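Local structure of CurB (Lyngbya majuscula, 5KP7) at residues V30-I41 / E68-L77. The protein is an acyl carrier protein that probably carries acyl intermediates on a covalently attached 4'-phosphopantetheine arm. Numbering follows the deposited sequence.
Sequences VLKIIKKYTREI and EIIMMVMEDL
Tyr-37 lays one face of its ring over Met-72, whose CB sits 3.8 Å from the ring centroid, close to the ring normal, in a CH-pi contact. The thioether chain bends at its last torsion (chi3 101°). That turn brings CE to 3.4 Å from Tyr-37 CD1, while the sulfur stays oblique to the ring in a Met-aromatic contact. Lys-36 CD lies over the opposite face. At the ring's edge, Tyr-37 OH donates to Asp-76 OD2 at 2.8 Å. Asp-76 OD2 accepts with its anti lone pair, the one away from OD1. Ring and carboxylate planes stand 78° apart. The same oxygen takes a salt bridge of 3.4 Å from Lys-36 NZ. A phenylalanine at Tyr-37 could still cover Met-72, but Asp-76 OD2 would probably be left without that hydrogen bond, its carboxylate freer to turn. Helices 27-41 and 63-76 belong to the carrier-protein helical bundle, and their segments 30-41 and 68-76 cross with N-to-C directions 131° apart. The second helix begins at Ser-63, which bears the phosphopantetheine. Along the rest of the interface the contacts are mostly aliphatic. Val-73 CG2 fits between Ile-33, Ile-34 and the tyrosine, 3.9 Å from Ile-34 CG1. Phe-99 of helix 92-102 touches both Val-30 and Val-73. Ile-33 CD1 meets Leu-77 CD2 at 3.8 Å. At the other end, Ile-41 CG1 touches Ile-69 CG1 and the sulfur of Met-72. Ile-69 CD1 reaches Thr-38, whose hydroxyl donates back to Ile-34 O from above the carbonyl plane. Glu-68 turns its carboxylate away, into salt bridges with a basic side chain of another protein.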
ATOM      1  N   VAL B  30     -18.267 -24.613 -20.319  1.00 54.98           N
ATOM      2  CA  VAL B  30     -17.643 -23.638 -19.415  1.00 51.95           C
ATOM      3  C   VAL B  30     -17.841 -22.218 -19.956  1.00 50.85           C
ATOM      4  O   VAL B  30     -18.134 -21.305 -19.184  1.00 49.82           O
ATOM      5  CB  VAL B  30     -16.150 -23.929 -19.160  1.00 51.15           C
ATOM      6  CG1 VAL B  30     -15.524 -22.819 -18.311  1.00 49.29           C
ATOM      7  CG2 VAL B  30     -15.977 -25.255 -18.448  1.00 52.54           C
ATOM      8  N   LEU B  31     -17.704 -22.051 -21.271  1.00 51.30           N
ATOM      9  CA  LEU B  31     -17.939 -20.769 -21.923  1.00 51.72           C
ATOM     10  C   LEU B  31     -19.342 -20.234 -21.631  1.00 52.98           C
ATOM     11  O   LEU B  31     -19.518 -19.044 -21.394  1.00 51.04           O
ATOM     12  CB  LEU B  31     -17.689 -20.877 -23.431  1.00 54.42           C
ATOM     13  CG  LEU B  31     -17.753 -19.608 -24.291  1.00 55.66           C
ATOM     14  CD1 LEU B  31     -16.787 -18.535 -23.817  1.00 54.48           C
ATOM     15  CD2 LEU B  31     -17.471 -19.971 -25.743  1.00 59.09           C
ATOM     16  N   LYS B  32     -20.339 -21.108 -21.618  1.00 55.45           N
ATOM     17  CA  LYS B  32     -21.678 -20.690 -21.203  1.00 57.58           C
ATOM     18  C   LYS B  32     -21.725 -20.148 -19.772  1.00 55.08           C
ATOM     19  O   LYS B  32     -22.381 -19.131 -19.525  1.00 53.69           O
ATOM     20  CB  LYS B  32     -22.695 -21.816 -21.384  1.00 62.14           C
ATOM     21  CG  LYS B  32     -23.054 -22.065 -22.838  1.00 66.66           C
ATOM     22  CD  LYS B  32     -24.520 -22.451 -22.982  1.00 72.25           C
ATOM     23  CE  LYS B  32     -24.952 -22.496 -24.436  1.00 76.98           C
ATOM     24  NZ  LYS B  32     -24.500 -23.755 -25.087  1.00 80.30           N
ATOM     25  N   ILE B  33     -21.015 -20.806 -18.854  1.00 54.66           N
ATOM     26  CA  ILE B  33     -20.970 -20.383 -17.446  1.00 53.84           C
ATOM     27  C   ILE B  33     -20.237 -19.050 -17.282  1.00 50.52           C
ATOM     28  O   ILE B  33     -20.622 -18.236 -16.441  1.00 48.91           O
ATOM     29  CB  ILE B  33     -20.325 -21.457 -16.540  1.00 55.66           C
ATOM     30  CG1 ILE B  33     -21.192 -22.724 -16.524  1.00 59.10           C
ATOM     31  CG2 ILE B  33     -20.165 -20.948 -15.111  1.00 56.40           C
ATOM     32  CD1 ILE B  33     -20.519 -23.920 -15.880  1.00 61.04           C
ATOM     33  N   ILE B  34     -19.189 -18.843 -18.082  1.00 48.87           N
ATOM     34  CA  ILE B  34     -18.464 -17.557 -18.111  1.00 48.15           C
ATOM     35  C   ILE B  34     -19.389 -16.454 -18.626  1.00 48.10           C
ATOM     36  O   ILE B  34     -19.396 -15.355 -18.089  1.00 47.06           O
ATOM     37  CB  ILE B  34     -17.168 -17.637 -18.960  1.00 46.80           C
ATOM     38  CG1 ILE B  34     -16.147 -18.534 -18.266  1.00 46.33           C
ATOM     39  CG2 ILE B  34     -16.589 -16.249 -19.248  1.00 47.19           C
ATOM     40  CD1 ILE B  34     -14.987 -18.934 -19.152  1.00 46.64           C
ATOM     41  N   LYS B  35     -20.186 -16.752 -19.652  1.00 49.33           N
ATOM     42  CA  LYS B  35     -21.147 -15.763 -20.176  1.00 49.91           C
ATOM     43  C   LYS B  35     -22.210 -15.378 -19.151  1.00 50.09           C
ATOM     44  O   LYS B  35     -22.600 -14.212 -19.073  1.00 50.07           O
ATOM     45  CB  LYS B  35     -21.809 -16.262 -21.452  1.00 51.99           C
ATOM     46  CG  LYS B  35     -20.886 -16.256 -22.661  1.00 52.65           C
ATOM     47  CD  LYS B  35     -21.527 -17.016 -23.812  1.00 56.12           C
ATOM     48  CE  LYS B  35     -20.726 -16.881 -25.087  1.00 57.48           C
ATOM     49  NZ  LYS B  35     -21.511 -17.417 -26.238  1.00 61.11           N
ATOM     50  N   LYS B  36     -22.649 -16.346 -18.352  1.00 51.03           N
ATOM     51  CA  LYS B  36     -23.678 -16.105 -17.345  1.00 52.79           C
ATOM     52  C   LYS B  36     -23.237 -15.107 -16.283  1.00 51.47           C
ATOM     53  O   LYS B  36     -23.947 -14.133 -16.013  1.00 51.53           O
ATOM     54  CB  LYS B  36     -24.094 -17.413 -16.667  1.00 56.06           C
ATOM     55  CG  LYS B  36     -25.303 -17.264 -15.747  1.00 59.55           C
ATOM     56  CD  LYS B  36     -25.134 -18.006 -14.434  1.00 62.28           C
ATOM     57  CE  LYS B  36     -25.221 -19.508 -14.621  1.00 65.78           C
ATOM     58  NZ  LYS B  36     -24.698 -20.224 -13.424  1.00 67.87           N
ATOM     59  N   TYR B  37     -22.068 -15.349 -15.680  1.00 49.87           N
ATOM     60  CA  TYR B  37     -21.581 -14.457 -14.618  1.00 49.45           C
ATOM     61  C   TYR B  37     -21.117 -13.111 -15.168  1.00 46.97           C
ATOM     62  O   TYR B  37     -21.274 -12.092 -14.494  1.00 48.20           O
ATOM     63  CB  TYR B  37     -20.517 -15.137 -13.771  1.00 50.21           C
ATOM     64  CG  TYR B  37     -21.037 -16.312 -12.975  1.00 52.60           C
ATOM     65  CD1 TYR B  37     -22.002 -16.141 -11.983  1.00 55.82           C
ATOM     66  CD2 TYR B  37     -20.568 -17.603 -13.214  1.00 53.52           C
ATOM     67  CE1 TYR B  37     -22.488 -17.220 -11.255  1.00 59.31           C
ATOM     68  CE2 TYR B  37     -21.047 -18.687 -12.493  1.00 56.71           C
ATOM     69  CZ  TYR B  37     -22.005 -18.493 -11.519  1.00 59.68           C
ATOM     70  OH  TYR B  37     -22.459 -19.579 -10.811  1.00 64.62           O
ATOM     71  N   THR B  38     -20.621 -13.096 -16.405  1.00 45.24           N
ATOM     72  CA  THR B  38     -20.318 -11.849 -17.116  1.00 45.07           C
ATOM     73  C   THR B  38     -21.569 -10.958 -17.222  1.00 46.07           C
ATOM     74  O   THR B  38     -21.545  -9.782 -16.868  1.00 46.05           O
ATOM     75  CB  THR B  38     -19.711 -12.123 -18.511  1.00 44.76           C
ATOM     76  OG1 THR B  38     -18.481 -12.854 -18.376  1.00 45.14           O
ATOM     77  CG2 THR B  38     -19.440 -10.825 -19.256  1.00 45.62           C
ATOM     78  N   ARG B  39     -22.670 -11.533 -17.701  1.00 46.79           N
ATOM     79  CA  ARG B  39     -23.950 -10.812 -17.744  1.00 48.80           C
ATOM     80  C   ARG B  39     -24.485 -10.449 -16.356  1.00 49.12           C
ATOM     81  O   ARG B  39     -25.100  -9.405 -16.188  1.00 51.15           O
ATOM     82  CB  ARG B  39     -25.002 -11.616 -18.527  1.00 50.61           C
ATOM     83  CG  ARG B  39     -24.676 -11.694 -20.001  1.00 52.05           C
ATOM     84  CD  ARG B  39     -25.711 -12.487 -20.787  1.00 56.02           C
ATOM     85  NE  ARG B  39     -25.389 -12.469 -22.222  1.00 58.23           N
ATOM     86  CZ  ARG B  39     -25.094 -13.529 -22.983  1.00 59.52           C
ATOM     87  NH1 ARG B  39     -25.085 -14.769 -22.493  1.00 59.64           N
ATOM     88  NH2 ARG B  39     -24.813 -13.343 -24.275  1.00 61.93           N
ATOM     89  N   GLU B  40     -24.260 -11.310 -15.374  1.00 50.01           N
ATOM     90  CA  GLU B  40     -24.650 -11.033 -13.985  1.00 53.19           C
ATOM     91  C   GLU B  40     -23.863  -9.850 -13.384  1.00 54.19           C
ATOM     92  O   GLU B  40     -24.384  -9.079 -12.584  1.00 54.09           O
ATOM     93  CB  GLU B  40     -24.441 -12.298 -13.156  1.00 55.88           C
ATOM     94  CG  GLU B  40     -25.190 -12.362 -11.846  1.00 60.46           C
ATOM     95  CD  GLU B  40     -25.125 -13.750 -11.225  1.00 63.57           C
ATOM     96  OE1 GLU B  40     -25.498 -14.743 -11.895  1.00 65.16           O
ATOM     97  OE2 GLU B  40     -24.700 -13.850 -10.058  1.00 66.64           O
ATOM     98  N   ILE B  41     -22.597  -9.732 -13.778  1.00 54.11           N
ATOM     99  CA  ILE B  41     -21.723  -8.636 -13.346  1.00 55.85           C
ATOM    100  C   ILE B  41     -21.951  -7.355 -14.154  1.00 56.67           C
ATOM    101  O   ILE B  41     -21.896  -6.261 -13.596  1.00 59.21           O
ATOM    102  CB  ILE B  41     -20.239  -9.091 -13.416  1.00 56.36           C
ATOM    103  CG1 ILE B  41     -19.921 -10.008 -12.224  1.00 58.19           C
ATOM    104  CG2 ILE B  41     -19.262  -7.927 -13.485  1.00 58.21           C
ATOM    105  CD1 ILE B  41     -19.921  -9.348 -10.859  1.00 61.64           C
ATOM    106  N   GLU B  68     -13.635 -11.194 -10.119  1.00 32.32           N
ATOM    107  CA  GLU B  68     -14.886 -11.719  -9.548  1.00 34.92           C
ATOM    108  C   GLU B  68     -15.489 -12.797 -10.459  1.00 34.63           C
ATOM    109  O   GLU B  68     -15.919 -13.860  -9.978  1.00 34.90           O
ATOM    110  CB  GLU B  68     -15.892 -10.576  -9.308  1.00 37.61           C
ATOM    111  CG  GLU B  68     -17.026 -10.908  -8.357  1.00 42.74           C
ATOM    112  CD  GLU B  68     -16.624 -10.890  -6.901  1.00 45.14           C
ATOM    113  OE1 GLU B  68     -15.486 -10.448  -6.596  1.00 47.43           O
ATOM    114  OE2 GLU B  68     -17.485 -11.262  -6.061  1.00 50.82           O
ATOM    115  N   ILE B  69     -15.486 -12.539 -11.762  1.00 33.49           N
ATOM    116  CA  ILE B  69     -16.021 -13.516 -12.731  1.00 35.46           C
ATOM    117  C   ILE B  69     -15.258 -14.840 -12.636  1.00 35.19           C
ATOM    118  O   ILE B  69     -15.868 -15.909 -12.597  1.00 36.00           O
ATOM    119  CB  ILE B  69     -16.016 -12.954 -14.167  1.00 35.65           C
ATOM    120  CG1 ILE B  69     -17.097 -11.872 -14.301  1.00 36.22           C
ATOM    121  CG2 ILE B  69     -16.288 -14.066 -15.190  1.00 37.89           C
ATOM    122  CD1 ILE B  69     -16.895 -10.971 -15.489  1.00 36.72           C
ATOM    123  N   ILE B  70     -13.935 -14.763 -12.572  1.00 33.82           N
ATOM    124  CA  ILE B  70     -13.119 -15.961 -12.423  1.00 33.99           C
ATOM    125  C   ILE B  70     -13.507 -16.720 -11.162  1.00 34.71           C
ATOM    126  O   ILE B  70     -13.665 -17.951 -11.204  1.00 35.25           O
ATOM    127  CB  ILE B  70     -11.610 -15.644 -12.418  1.00 33.20           C
ATOM    128  CG1 ILE B  70     -11.140 -15.308 -13.836  1.00 34.29           C
ATOM    129  CG2 ILE B  70     -10.810 -16.828 -11.902  1.00 33.54           C
ATOM    130  CD1 ILE B  70      -9.761 -14.657 -13.911  1.00 34.73           C
ATOM    131  N   MET B  71     -13.650 -16.005 -10.049  1.00 34.64           N
ATOM    132  CA  MET B  71     -13.936 -16.658  -8.774  1.00 35.66           C
ATOM    133  C   MET B  71     -15.341 -17.274  -8.742  1.00 38.39           C
ATOM    134  O   MET B  71     -15.517 -18.346  -8.165  1.00 40.07           O
ATOM    135  CB  MET B  71     -13.717 -15.718  -7.608  1.00 36.76           C
ATOM    136  CG  MET B  71     -12.227 -15.375  -7.393  1.00 36.53           C
ATOM    137  SD  MET B  71     -11.964 -14.389  -5.917  1.00 38.87           S
ATOM    138  CE  MET B  71     -12.586 -12.795  -6.417  1.00 38.06           C
ATOM    139  N   MET B  72     -16.302 -16.607  -9.371  1.00 38.08           N
ATOM    140  CA  MET B  72     -17.670 -17.173  -9.500  1.00 42.32           C
ATOM    141  C   MET B  72     -17.673 -18.464 -10.317  1.00 42.51           C
ATOM    142  O   MET B  72     -18.326 -19.453  -9.933  1.00 43.39           O
ATOM    143  CB  MET B  72     -18.604 -16.147 -10.126  1.00 45.72           C
ATOM    144  CG  MET B  72     -18.889 -14.954  -9.225  1.00 48.30           C
ATOM    145  SD  MET B  72     -19.523 -13.549 -10.171  1.00 54.67           S
ATOM    146  CE  MET B  72     -21.272 -13.667  -9.829  1.00 58.47           C
ATOM    147  N   VAL B  73     -16.940 -18.475 -11.429  1.00 40.61           N
ATOM    148  CA  VAL B  73     -16.841 -19.678 -12.261  1.00 41.73           C
ATOM    149  C   VAL B  73     -16.140 -20.807 -11.492  1.00 42.34           C
ATOM    150  O   VAL B  73     -16.578 -21.966 -11.547  1.00 43.96           O
ATOM    151  CB  VAL B  73     -16.113 -19.429 -13.600  1.00 41.33           C
ATOM    152  CG1 VAL B  73     -15.958 -20.730 -14.388  1.00 43.60           C
ATOM    153  CG2 VAL B  73     -16.839 -18.396 -14.443  1.00 42.05           C
ATOM    154  N   MET B  74     -15.054 -20.481 -10.779  1.00 39.75           N
ATOM    155  CA  MET B  74     -14.333 -21.461  -9.948  1.00 41.05           C
ATOM    156  C   MET B  74     -15.266 -22.119  -8.937  1.00 44.70           C
ATOM    157  O   MET B  74     -15.296 -23.363  -8.827  1.00 46.78           O
ATOM    158  CB  MET B  74     -13.161 -20.807  -9.190  1.00 38.97           C
ATOM    159  CG  MET B  74     -11.978 -20.470 -10.066  1.00 37.90           C
ATOM    160  SD  MET B  74     -10.714 -19.558  -9.135  1.00 36.76           S
ATOM    161  CE  MET B  74      -9.924 -20.904  -8.259  1.00 38.39           C
ATOM    162  N   GLU B  75     -16.060 -21.288  -8.253  1.00 46.69           N
ATOM    163  CA  GLU B  75     -17.016 -21.754  -7.244  1.00 50.47           C
ATOM    164  C   GLU B  75     -18.157 -22.602  -7.848  1.00 52.48           C
ATOM    165  O   GLU B  75     -18.525 -23.633  -7.285  1.00 53.92           O
ATOM    166  CB  GLU B  75     -17.597 -20.565  -6.479  1.00 53.23           C
ATOM    167  CG  GLU B  75     -18.425 -20.968  -5.263  1.00 58.45           C
ATOM    168  CD  GLU B  75     -19.157 -19.803  -4.626  1.00 61.43           C
ATOM    169  OE1 GLU B  75     -18.641 -18.668  -4.669  1.00 61.98           O
ATOM    170  OE2 GLU B  75     -20.250 -20.034  -4.068  1.00 65.73           O
ATOM    171  N   ASP B  76     -18.700 -22.161  -8.985  1.00 52.61           N
ATOM    172  CA  ASP B  76     -19.723 -22.925  -9.750  1.00 55.78           C
ATOM    173  C   ASP B  76     -19.220 -24.335 -10.088  1.00 56.71           C
ATOM    174  O   ASP B  76     -19.975 -25.312  -9.969  1.00 58.08           O
ATOM    175  CB  ASP B  76     -20.093 -22.133 -11.025  1.00 56.52           C
ATOM    176  CG  ASP B  76     -21.195 -22.776 -11.857  1.00 61.69           C
ATOM    177  OD1 ASP B  76     -21.025 -23.918 -12.321  1.00 63.66           O
ATOM    178  OD2 ASP B  76     -22.213 -22.102 -12.109  1.00 64.19           O
ATOM    179  N   LEU B  77     -17.953 -24.434 -10.492  1.00 53.93           N
ATOM    180  CA  LEU B  77     -17.325 -25.692 -10.879  1.00 55.71           C
ATOM    181  C   LEU B  77     -16.664 -26.448  -9.725  1.00 55.86           C
ATOM    182  O   LEU B  77     -16.054 -27.495  -9.965  1.00 56.57           O
ATOM    183  CB  LEU B  77     -16.277 -25.448 -11.980  1.00 55.10           C
ATOM    184  CG  LEU B  77     -16.761 -24.802 -13.279  1.00 57.07           C
ATOM    185  CD1 LEU B  77     -15.579 -24.460 -14.181  1.00 56.88           C
ATOM    186  CD2 LEU B  77     -17.757 -25.696 -14.001  1.00 61.38           C
TER